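Local coordinates for putative peptide ABC-transport system periplasmic peptide-binding protein (Campylobacter jejuni, PDB 4OEV), which binds nickel(II), here together with an oxalate ion, outside the cytoplasm and probably delivers it to an ABC-type importer, at residues A[333-338]-A[377-381]; A[240-246]-A[454-460]; A[245-250]-A[374-378]. All coordinates share one frame; numbering follows the deposited sequence.

Contact 1. Residues A[333-338]-A[377-381]; sequences FEIWAM and VDSFL. With OXL (oxalate ion), chain D.
Trp336 and Phe380 form the single backbone bridge between strand 333-338 and segment 377-381, whose strand portions run in roughly the same direction, 28° apart, with axes approaching to 4.6 Å. Two bonds flank the bridge: Trp336 N donates a hydrogen bond to Ser379 O at 3.0 Å, and Trp336 O accepts from Leu381 N at 2.9 Å. Toward the Phe333 end of the segment, side chains of 377-381 take over the pairing. Asp378 OD2 accepts from Glu334 N at 2.7 Å through its anti lone pair, while Ser379 OG donates to Glu334 O at 2.8 Å. The Ser379 hydroxyl reaches that carbonyl because OG sits between its own backbone N and carbonyl carbon (chi1 66°), and OG also lies at the edge of the Phe333 ring.

Val377 lies over one face of the Trp336 indole: CG1 stands 3.5 Å from the centroid of the five-membered ring, 9° off the normal, a CH-pi contact. The indole's rotation is fixed at its rim, where NE1 donates to Glu334 OE2 at 2.8 Å in the ring plane. A water bridges the same OE2 to Asp378 N. These partners may offset the proximity of two like charges, as Glu334 OE2 lies 4.3 Å from Asp378 OD2. At the far end the extended Met338 chain brings CE to the edge of the Phe380 ring, and both side chains touch the oxalate.

On its other edge, strand 333-338 makes backbone hydrogen bonds to strand 361-367, and helix 342-357 packs on Ile335 and Leu381. Parallel strands with helix packing of this kind are characteristic of the alpha/beta lobes of periplasmic binding proteins, with Met338 and Phe380 here lining the oxalate pocket beside the nickel.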
loop_
_atom_site.group_PDB
_atom_site.type_symbol
_atom_site.label_atom_id
_atom_site.label_comp_id
_atom_site.label_asym_id
_atom_site.label_seq_id
_atom_site.Cartn_x
_atom_site.Cartn_y
_atom_site.Cartn_z
ATOM N N PHE A 333 -21.944 -0.741 -17.350
ATOM C CA PHE A 333 -21.179 -1.573 -16.427
ATOM C C PHE A 333 -21.300 -1.020 -15.006
ATOM O O PHE A 333 -21.826 0.082 -14.808
ATOM C CB PHE A 333 -19.702 -1.668 -16.861
ATOM C CG PHE A 333 -19.016 -0.338 -16.971
ATOM C CD1 PHE A 333 -18.374 0.199 -15.877
ATOM C CD2 PHE A 333 -19.039 0.391 -18.161
ATOM C CE1 PHE A 333 -17.752 1.445 -15.966
ATOM C CE2 PHE A 333 -18.426 1.640 -18.269
ATOM C CZ PHE A 333 -17.781 2.178 -17.157
ATOM N N GLU A 334 -20.859 -1.784 -14.009
ATOM C CA GLU A 334 -20.987 -1.296 -12.634
ATOM C C GLU A 334 -19.708 -0.671 -12.139
ATOM O O GLU A 334 -18.618 -1.085 -12.536
ATOM C CB GLU A 334 -21.396 -2.414 -11.700
ATOM C CG GLU A 334 -22.734 -2.989 -12.044
ATOM C CD GLU A 334 -23.055 -4.221 -11.247
ATOM O OE1 GLU A 334 -24.254 -4.554 -11.207
ATOM O OE2 GLU A 334 -22.104 -4.860 -10.688
ATOM N N ILE A 335 -19.840 0.345 -11.289
ATOM C CA ILE A 335 -18.674 0.944 -10.630
ATOM C C ILE A 335 -18.806 0.698 -9.129
ATOM O O ILE A 335 -19.751 1.193 -8.515
ATOM C CB ILE A 335 -18.595 2.459 -10.899
ATOM C CG1 ILE A 335 -18.535 2.748 -12.402
ATOM C CG2 ILE A 335 -17.415 3.065 -10.197
ATOM C CD1 ILE A 335 -18.927 4.214 -12.733
ATOM N N TRP A 336 -17.889 -0.065 -8.533
ATOM C CA TRP A 336 -18.011 -0.413 -7.126
ATOM C C TRP A 336 -17.091 0.442 -6.241
ATOM O O TRP A 336 -15.939 0.712 -6.609
ATOM C CB TRP A 336 -17.692 -1.901 -6.926
ATOM C CG TRP A 336 -18.816 -2.828 -7.384
ATOM C CD1 TRP A 336 -19.312 -2.972 -8.666
ATOM C CD2 TRP A 336 -19.560 -3.731 -6.566
ATOM N NE1 TRP A 336 -20.329 -3.906 -8.680
ATOM C CE2 TRP A 336 -20.499 -4.386 -7.406
ATOM C CE3 TRP A 336 -19.540 -4.041 -5.197
ATOM C CZ2 TRP A 336 -21.391 -5.340 -6.923
ATOM C CZ3 TRP A 336 -20.446 -4.990 -4.714
ATOM C CH2 TRP A 336 -21.348 -5.628 -5.583
ATOM N N ALA A 337 -17.594 0.880 -5.084
ATOM C CA ALA A 337 -16.784 1.689 -4.166
ATOM C C ALA A 337 -16.948 1.163 -2.765
ATOM O O ALA A 337 -18.029 0.686 -2.399
ATOM C CB ALA A 337 -17.191 3.215 -4.210
ATOM N N MET A 338 -15.866 1.254 -1.980
ATOM C CA MET A 338 -15.949 1.004 -0.549
ATOM C C MET A 338 -16.891 2.014 0.111
ATOM O O MET A 338 -16.563 3.199 0.130
ATOM C CB MET A 338 -14.561 1.124 0.084
ATOM C CG MET A 338 -13.503 0.154 -0.475
ATOM S SD MET A 338 -11.975 0.568 0.331
ATOM C CE MET A 338 -10.817 -0.668 -0.305
ATOM N N VAL A 377 -15.716 -7.607 -9.863
ATOM C CA VAL A 377 -16.639 -6.514 -10.241
ATOM C C VAL A 377 -16.179 -5.853 -11.523
ATOM O O VAL A 377 -15.001 -5.915 -11.859
ATOM C CB VAL A 377 -16.735 -5.448 -9.119
ATOM C CG1 VAL A 377 -17.297 -6.090 -7.860
ATOM C CG2 VAL A 377 -15.381 -4.847 -8.848
ATOM N N ASP A 378 -17.104 -5.216 -12.272
ATOM C CA ASP A 378 -16.735 -4.649 -13.558
ATOM C C ASP A 378 -15.670 -3.600 -13.445
ATOM O O ASP A 378 -14.804 -3.466 -14.315
ATOM C CB ASP A 378 -17.953 -3.973 -14.292
ATOM C CG ASP A 378 -19.145 -4.923 -14.534
ATOM O OD1 ASP A 378 -18.932 -6.153 -14.749
ATOM O OD2 ASP A 378 -20.315 -4.428 -14.523
ATOM N N SER A 379 -15.788 -2.768 -12.412
ATOM C CA SER A 379 -14.780 -1.773 -12.142
ATOM C C SER A 379 -14.853 -1.403 -10.658
ATOM O O SER A 379 -15.870 -1.675 -9.973
ATOM C CB SER A 379 -14.952 -0.550 -13.045
ATOM O OG SER A 379 -16.156 0.168 -12.778
ATOM N N PHE A 380 -13.784 -0.819 -10.165
ATOM C CA PHE A 380 -13.589 -0.671 -8.721
ATOM C C PHE A 380 -12.781 0.593 -8.446
ATOM O O PHE A 380 -11.784 0.832 -9.126
ATOM C CB PHE A 380 -12.847 -1.936 -8.160
ATOM C CG PHE A 380 -12.611 -1.902 -6.675
ATOM C CD1 PHE A 380 -13.656 -2.133 -5.790
ATOM C CD2 PHE A 380 -11.331 -1.660 -6.172
ATOM C CE1 PHE A 380 -13.425 -2.113 -4.409
ATOM C CE2 PHE A 380 -11.093 -1.645 -4.781
ATOM C CZ PHE A 380 -12.141 -1.847 -3.911
ATOM N N LEU A 381 -13.222 1.410 -7.474
ATOM C CA LEU A 381 -12.521 2.636 -7.120
ATOM C C LEU A 381 -11.352 2.205 -6.216
ATOM O O LEU A 381 -11.538 2.093 -5.015
ATOM C CB LEU A 381 -13.450 3.620 -6.380
ATOM C CG LEU A 381 -13.133 5.105 -6.637
ATOM C CD1 LEU A 381 -11.702 5.434 -6.285
ATOM C CD2 LEU A 381 -13.346 5.448 -8.094
HETATM C C1 OXL D . -7.496 -0.535 -2.355
HETATM C C2 OXL D . -6.669 -1.812 -2.451
HETATM O O1 OXL D . -8.245 -0.079 -3.318
HETATM O O2 OXL D . -7.112 -2.698 -3.204
HETATM O O3 OXL D . -7.452 0.047 -1.252
HETATM O O4 OXL D . -5.659 -2.040 -1.686
HETATM O O HOH W 1 -19.973 -6.222 -11.376
#

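Contact 2. Residues A[240-246]-A[454-460]; sequences DYRALMF and FIFLAYL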
loop_
_atom_site.group_PDB
_atom_site.type_symbol
_atom_site.label_atom_id
_atom_site.label_comp_id
_atom_site.label_asym_id
_atom_site.label_seq_id
_atom_site.Cartn_x
_atom_site.Cartn_y
_atom_site.Cartn_z
ATOM N N ASP A 240 0.275 7.615 -2.275
ATOM C CA ASP A 240 -0.986 6.912 -2.445
ATOM C C ASP A 240 -1.858 7.547 -3.533
ATOM O O ASP A 240 -2.153 8.736 -3.446
ATOM C CB ASP A 240 -1.736 6.922 -1.117
ATOM C CG ASP A 240 -2.914 5.986 -1.118
ATOM O OD1 ASP A 240 -3.034 5.154 -2.042
ATOM O OD2 ASP A 240 -3.697 6.039 -0.167
ATOM N N TYR A 241 -2.281 6.779 -4.532
ATOM C CA TYR A 241 -3.221 7.342 -5.559
ATOM C C TYR A 241 -4.572 6.606 -5.600
ATOM O O TYR A 241 -4.685 5.461 -5.161
ATOM C CB TYR A 241 -2.574 7.324 -6.959
ATOM C CG TYR A 241 -2.265 5.912 -7.457
ATOM C CD1 TYR A 241 -3.269 5.122 -8.030
ATOM C CD2 TYR A 241 -0.980 5.389 -7.379
ATOM C CE1 TYR A 241 -2.991 3.810 -8.466
ATOM C CE2 TYR A 241 -0.692 4.086 -7.838
ATOM C CZ TYR A 241 -1.706 3.315 -8.348
ATOM O OH TYR A 241 -1.451 2.039 -8.781
ATOM N N ARG A 242 -5.613 7.276 -6.116
ATOM C CA ARG A 242 -6.905 6.660 -6.359
ATOM C C ARG A 242 -7.103 6.569 -7.866
ATOM O O ARG A 242 -6.624 7.413 -8.587
ATOM C CB ARG A 242 -8.102 7.456 -5.759
ATOM C CG ARG A 242 -8.067 7.487 -4.226
ATOM C CD ARG A 242 -8.502 6.178 -3.613
ATOM N NE ARG A 242 -8.120 6.123 -2.214
ATOM C CZ ARG A 242 -6.924 5.753 -1.771
ATOM N NH1 ARG A 242 -5.947 5.402 -2.608
ATOM N NH2 ARG A 242 -6.687 5.750 -0.474
ATOM N N ALA A 243 -7.800 5.532 -8.299
ATOM C CA ALA A 243 -8.026 5.258 -9.731
ATOM C C ALA A 243 -9.262 4.421 -9.902
ATOM O O ALA A 243 -9.677 3.759 -8.942
ATOM C CB ALA A 243 -6.749 4.514 -10.350
ATOM N N LEU A 244 -9.857 4.440 -11.120
ATOM C CA LEU A 244 -10.846 3.445 -11.497
ATOM C C LEU A 244 -10.098 2.228 -12.049
ATOM O O LEU A 244 -9.388 2.356 -13.047
ATOM C CB LEU A 244 -11.828 3.954 -12.581
ATOM C CG LEU A 244 -12.909 2.946 -12.913
ATOM C CD1 LEU A 244 -13.746 2.823 -11.666
ATOM C CD2 LEU A 244 -13.784 3.475 -14.170
ATOM N N MET A 245 -10.275 1.071 -11.408
ATOM C CA MET A 245 -9.699 -0.216 -11.887
ATOM C C MET A 245 -10.665 -0.780 -12.926
ATOM O O MET A 245 -11.790 -1.071 -12.569
ATOM C CB MET A 245 -9.565 -1.211 -10.729
ATOM C CG MET A 245 -8.858 -2.644 -10.997
ATOM S SD MET A 245 -9.644 -3.980 -10.027
ATOM C CE MET A 245 -11.163 -4.197 -10.965
ATOM N N PHE A 246 -10.229 -0.987 -14.171
ATOM C CA PHE A 246 -11.015 -1.740 -15.164
ATOM C C PHE A 246 -10.877 -3.222 -14.940
ATOM O O PHE A 246 -9.733 -3.736 -14.752
ATOM C CB PHE A 246 -10.546 -1.440 -16.595
ATOM C CG PHE A 246 -10.674 -0.016 -17.011
ATOM C CD1 PHE A 246 -11.897 0.635 -16.974
ATOM C CD2 PHE A 246 -9.583 0.644 -17.546
ATOM C CE1 PHE A 246 -12.012 1.925 -17.396
ATOM C CE2 PHE A 246 -9.692 1.940 -17.990
ATOM C CZ PHE A 246 -10.922 2.587 -17.925
ATOM N N PHE A 454 -6.225 1.288 -15.932
ATOM C CA PHE A 454 -7.001 2.126 -14.993
ATOM C C PHE A 454 -7.533 3.395 -15.658
ATOM O O PHE A 454 -7.111 3.781 -16.765
ATOM C CB PHE A 454 -6.181 2.616 -13.772
ATOM C CG PHE A 454 -5.618 1.537 -12.823
ATOM C CD1 PHE A 454 -6.004 0.177 -12.837
ATOM C CD2 PHE A 454 -4.731 1.949 -11.816
ATOM C CE1 PHE A 454 -5.414 -0.752 -11.948
ATOM C CE2 PHE A 454 -4.146 1.028 -10.917
ATOM C CZ PHE A 454 -4.505 -0.313 -10.971
ATOM N N ILE A 455 -8.391 4.107 -14.926
ATOM C CA ILE A 455 -8.410 5.573 -15.051
ATOM C C ILE A 455 -7.697 6.130 -13.808
ATOM O O ILE A 455 -8.226 5.962 -12.685
ATOM C CB ILE A 455 -9.789 6.198 -15.084
ATOM C CG1 ILE A 455 -10.608 5.634 -16.255
ATOM C CG2 ILE A 455 -9.628 7.681 -15.207
ATOM C CD1 ILE A 455 -12.029 6.188 -16.299
ATOM N N PHE A 456 -6.491 6.685 -13.965
ATOM C CA PHE A 456 -5.811 7.264 -12.784
ATOM C C PHE A 456 -6.507 8.578 -12.441
ATOM O O PHE A 456 -6.826 9.343 -13.336
ATOM C CB PHE A 456 -4.343 7.506 -13.025
ATOM C CG PHE A 456 -3.512 6.271 -12.934
ATOM C CD1 PHE A 456 -2.811 5.990 -11.756
ATOM C CD2 PHE A 456 -3.416 5.405 -13.988
ATOM C CE1 PHE A 456 -2.012 4.864 -11.640
ATOM C CE2 PHE A 456 -2.595 4.219 -13.865
ATOM C CZ PHE A 456 -1.905 3.990 -12.690
ATOM N N LEU A 457 -6.716 8.846 -11.163
ATOM C CA LEU A 457 -7.495 10.040 -10.800
ATOM C C LEU A 457 -6.647 11.022 -10.003
ATOM O O LEU A 457 -6.388 12.126 -10.478
ATOM C CB LEU A 457 -8.736 9.620 -10.023
ATOM C CG LEU A 457 -9.685 8.766 -10.876
ATOM C CD1 LEU A 457 -10.725 8.059 -9.975
ATOM C CD2 LEU A 457 -10.403 9.680 -11.884
ATOM N N ALA A 458 -6.176 10.642 -8.806
ATOM C CA ALA A 458 -5.466 11.620 -8.005
ATOM C C ALA A 458 -4.517 10.982 -6.963
ATOM O O ALA A 458 -4.800 9.906 -6.442
ATOM C CB ALA A 458 -6.446 12.526 -7.289
ATOM N N TYR A 459 -3.431 11.682 -6.672
ATOM C CA TYR A 459 -2.561 11.382 -5.528
ATOM C C TYR A 459 -3.067 12.158 -4.306
ATOM O O TYR A 459 -3.465 13.302 -4.438
ATOM C CB TYR A 459 -1.123 11.773 -5.828
ATOM C CG TYR A 459 -0.377 10.734 -6.656
ATOM C CD1 TYR A 459 0.465 9.806 -6.056
ATOM C CD2 TYR A 459 -0.475 10.721 -8.038
ATOM C CE1 TYR A 459 1.180 8.861 -6.818
ATOM C CE2 TYR A 459 0.218 9.767 -8.813
ATOM C CZ TYR A 459 1.047 8.855 -8.203
ATOM O OH TYR A 459 1.728 7.924 -8.965
ATOM N N LEU A 460 -3.106 11.505 -3.145
ATOM C CA LEU A 460 -3.695 12.086 -1.940
ATOM C C LEU A 460 -2.688 12.611 -0.906
ATOM O O LEU A 460 -1.606 12.015 -0.701
ATOM C CB LEU A 460 -4.570 11.039 -1.263
ATOM C CG LEU A 460 -5.580 10.331 -2.113
ATOM C CD1 LEU A 460 -6.300 9.343 -1.218
ATOM C CD2 LEU A 460 -6.596 11.375 -2.706
#
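Arg242 O accepts two backbone hydrogen bonds, from Leu457 N at 2.9 Å and from Ala458 N at 3.3 Å, so both residues face Arg242 in a classic beta bulge of this antiparallel pair. The return bond, Arg242 N to Ala458 O, measures 2.8 Å. Beyond the bulge, Leu244 and Ile455 exchange N-H and C=O in both directions; at the other end Leu460 N donates to Asp240 O. Asn263 ND2 donates to Phe454 O, Lys268 NZ to Phe456 O and, weakly, Arg242 NH1 to Tyr241 O.

The Arg242 guanidinium forms an end-on, two-nitrogen salt bridge with Asp240: NH1 meets OD1 and NH2 meets OD2, each at 3.0 Å. The same carboxylate also accepts from His480 ND1 and His481 N, placing it in the second shell of the nickel site. Leu460 CD1 sits over the guanidinium's centre. On the opposite sheet face, Tyr241 CB rests above the middle of the Tyr459 ring. Tyr459 OH is satisfied by His285 O and Glu288 N.

Strand 379-384 pairs with the other edge of 241-246; helix 342-357 packs against Arg242, Leu244, Ile455 and Leu460, and helix 256-265 against Phe246 and Ile455.

Contact 3. Residues A[245-250]-A[374-378]; sequences MFNLDN and YSKVD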
loop_
_atom_site.group_PDB
_atom_site.type_symbol
_atom_site.label_atom_id
_atom_site.label_comp_id
_atom_site.label_asym_id
_atom_site.label_seq_id
_atom_site.Cartn_x
_atom_site.Cartn_y
_atom_site.Cartn_z
ATOM N N MET A 245 -10.275 1.071 -11.408
ATOM C CA MET A 245 -9.699 -0.216 -11.887
ATOM C C MET A 245 -10.665 -0.780 -12.926
ATOM O O MET A 245 -11.790 -1.071 -12.569
ATOM C CB MET A 245 -9.565 -1.211 -10.729
ATOM C CG MET A 245 -8.858 -2.644 -10.997
ATOM S SD MET A 245 -9.644 -3.980 -10.027
ATOM C CE MET A 245 -11.163 -4.197 -10.965
ATOM N N PHE A 246 -10.229 -0.987 -14.171
ATOM C CA PHE A 246 -11.015 -1.740 -15.164
ATOM C C PHE A 246 -10.877 -3.222 -14.940
ATOM O O PHE A 246 -9.733 -3.736 -14.752
ATOM C CB PHE A 246 -10.546 -1.440 -16.595
ATOM C CG PHE A 246 -10.674 -0.016 -17.011
ATOM C CD1 PHE A 246 -11.897 0.635 -16.974
ATOM C CD2 PHE A 246 -9.583 0.644 -17.546
ATOM C CE1 PHE A 246 -12.012 1.925 -17.396
ATOM C CE2 PHE A 246 -9.692 1.940 -17.990
ATOM C CZ PHE A 246 -10.922 2.587 -17.925
ATOM N N ASN A 247 -11.986 -3.946 -14.957
ATOM C CA ASN A 247 -11.894 -5.386 -14.964
ATOM C C ASN A 247 -11.798 -5.810 -16.429
ATOM O O ASN A 247 -12.716 -5.604 -17.226
ATOM C CB ASN A 247 -13.085 -6.090 -14.269
ATOM C CG ASN A 247 -12.843 -7.596 -14.144
ATOM O OD1 ASN A 247 -12.233 -8.178 -15.060
ATOM N ND2 ASN A 247 -13.317 -8.242 -13.039
ATOM N N LEU A 248 -10.686 -6.415 -16.790
ATOM C CA LEU A 248 -10.458 -6.679 -18.210
ATOM C C LEU A 248 -11.245 -7.898 -18.676
ATOM O O LEU A 248 -11.275 -8.153 -19.891
ATOM C CB LEU A 248 -8.940 -6.870 -18.499
ATOM C CG LEU A 248 -8.043 -5.636 -18.719
ATOM C CD1 LEU A 248 -8.677 -4.714 -19.659
ATOM C CD2 LEU A 248 -7.801 -4.800 -17.448
ATOM N N ASP A 249 -11.890 -8.658 -17.761
ATOM C CA ASP A 249 -12.777 -9.735 -18.179
ATOM C C ASP A 249 -14.121 -9.175 -18.728
ATOM O O ASP A 249 -14.887 -9.904 -19.365
ATOM C CB ASP A 249 -13.150 -10.708 -17.053
ATOM C CG ASP A 249 -11.945 -11.545 -16.557
ATOM O OD1 ASP A 249 -10.875 -11.477 -17.228
ATOM O OD2 ASP A 249 -12.125 -12.237 -15.512
ATOM N N ASN A 250 -14.424 -7.923 -18.420
ATOM C CA ASN A 250 -15.729 -7.333 -18.830
ATOM C C ASN A 250 -15.795 -7.150 -20.340
ATOM O O ASN A 250 -14.831 -6.669 -20.932
ATOM C CB ASN A 250 -15.919 -5.989 -18.093
ATOM C CG ASN A 250 -17.209 -5.272 -18.527
ATOM O OD1 ASN A 250 -17.174 -4.522 -19.489
ATOM N ND2 ASN A 250 -18.320 -5.508 -17.833
ATOM N N TYR A 374 -13.099 -7.783 -4.788
ATOM C CA TYR A 374 -12.773 -6.656 -5.636
ATOM C C TYR A 374 -12.362 -7.058 -7.058
ATOM O O TYR A 374 -12.355 -6.216 -7.944
ATOM C CB TYR A 374 -11.655 -5.815 -5.027
ATOM C CG TYR A 374 -11.890 -5.326 -3.599
ATOM C CD1 TYR A 374 -10.804 -5.012 -2.770
ATOM C CD2 TYR A 374 -13.176 -5.201 -3.078
ATOM C CE1 TYR A 374 -11.002 -4.592 -1.454
ATOM C CE2 TYR A 374 -13.383 -4.793 -1.788
ATOM C CZ TYR A 374 -12.289 -4.469 -0.968
ATOM O OH TYR A 374 -12.509 -4.041 0.347
ATOM N N SER A 375 -11.963 -8.313 -7.252
ATOM C CA SER A 375 -11.493 -8.776 -8.546
ATOM C C SER A 375 -12.664 -9.354 -9.352
ATOM O O SER A 375 -12.446 -9.858 -10.456
ATOM C CB SER A 375 -10.385 -9.860 -8.401
ATOM O OG SER A 375 -10.950 -11.083 -7.962
ATOM N N LYS A 376 -13.876 -9.352 -8.791
ATOM C CA LYS A 376 -15.023 -9.940 -9.488
ATOM C C LYS A 376 -16.091 -8.894 -9.888
ATOM O O LYS A 376 -17.218 -9.275 -10.200
ATOM C CB LYS A 376 -15.706 -11.013 -8.645
ATOM C CG LYS A 376 -14.811 -12.157 -8.202
ATOM C CD LYS A 376 -14.620 -13.180 -9.290
ATOM C CE LYS A 376 -13.860 -14.419 -8.758
ATOM N NZ LYS A 376 -14.707 -15.331 -7.904
ATOM N N VAL A 377 -15.716 -7.607 -9.863
ATOM C CA VAL A 377 -16.639 -6.514 -10.241
ATOM C C VAL A 377 -16.179 -5.853 -11.523
ATOM O O VAL A 377 -15.001 -5.915 -11.859
ATOM C CB VAL A 377 -16.735 -5.448 -9.119
ATOM C CG1 VAL A 377 -17.297 -6.090 -7.860
ATOM C CG2 VAL A 377 -15.381 -4.847 -8.848
ATOM N N ASP A 378 -17.104 -5.216 -12.272
ATOM C CA ASP A 378 -16.735 -4.649 -13.558
ATOM C C ASP A 378 -15.670 -3.600 -13.445
ATOM O O ASP A 378 -14.804 -3.466 -14.315
ATOM C CB ASP A 378 -17.953 -3.973 -14.292
ATOM C CG ASP A 378 -19.145 -4.923 -14.534
ATOM O OD1 ASP A 378 -18.932 -6.153 -14.749
ATOM O OD2 ASP A 378 -20.315 -4.428 -14.523
#
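In Asn247, CG lies opposite the backbone N (chi1 -172°), and a chi2 of -35° turns the amide so that its nitrogen faces 374-378 and its oxygen faces its own chain. ND2 donates to Val377 O at 3.1 Å; the acceptor lies near the amide plane, although the donor stands 46° above the carbonyl plane. The backbone adds a second link, Asn247 N to Asp378 O at 2.9 Å. Two successive carbonyls are thus held by one residue, and Asn247 CB lies close to both, 3.1 Å from Val377 O and from Asp378 O.

On the other side of the amide, OD1 accepts from Asp249 N at 2.8 Å, which defines an Asx turn. It is superposed on a type I beta turn, closed by Asn250 N bonding to Asn247 O, where the chain leaves strand 241-246. The turn brings Asn250 ND2 to 3.2 Å from OD1 of Asp378, whose OD2 is already taken by the Glu334 N-H; Asn250 OD1 accepts from Leu253 N and Phe252 N.

Closer to the strand, Met245 bends at chi2 and chi3, and its CE comes to 3.8 Å from Tyr374 O. The Tyr374 ring leads elsewhere, stacking on Phe380 of the oxalate pocket.

How the contacts relate
Of these segments, the chain from the N terminus reaches strand 241-246 and its turn first, then runs through 333-338 and 374-381 before returning at 454-460. Contact 2 closes the longest loop, with 207 residues between its segments, and both other contacts nest inside it. Contact 3 closes a 123-residue loop back to 374-378, and contact 1, spanning 38 residues, ends on the same stretch, sharing Val377 and Asp378. Strand 379-384 lies next to 241-246, where Phe380 O probably bonds Met245 N at 2.7 Å. Contacts 1 and 2 thereby tie strands 329-338, 379-384, 241-246 and 454-467 together, while contact 3 joins the end of strand 241-246 and its turn to the loop before 379-384.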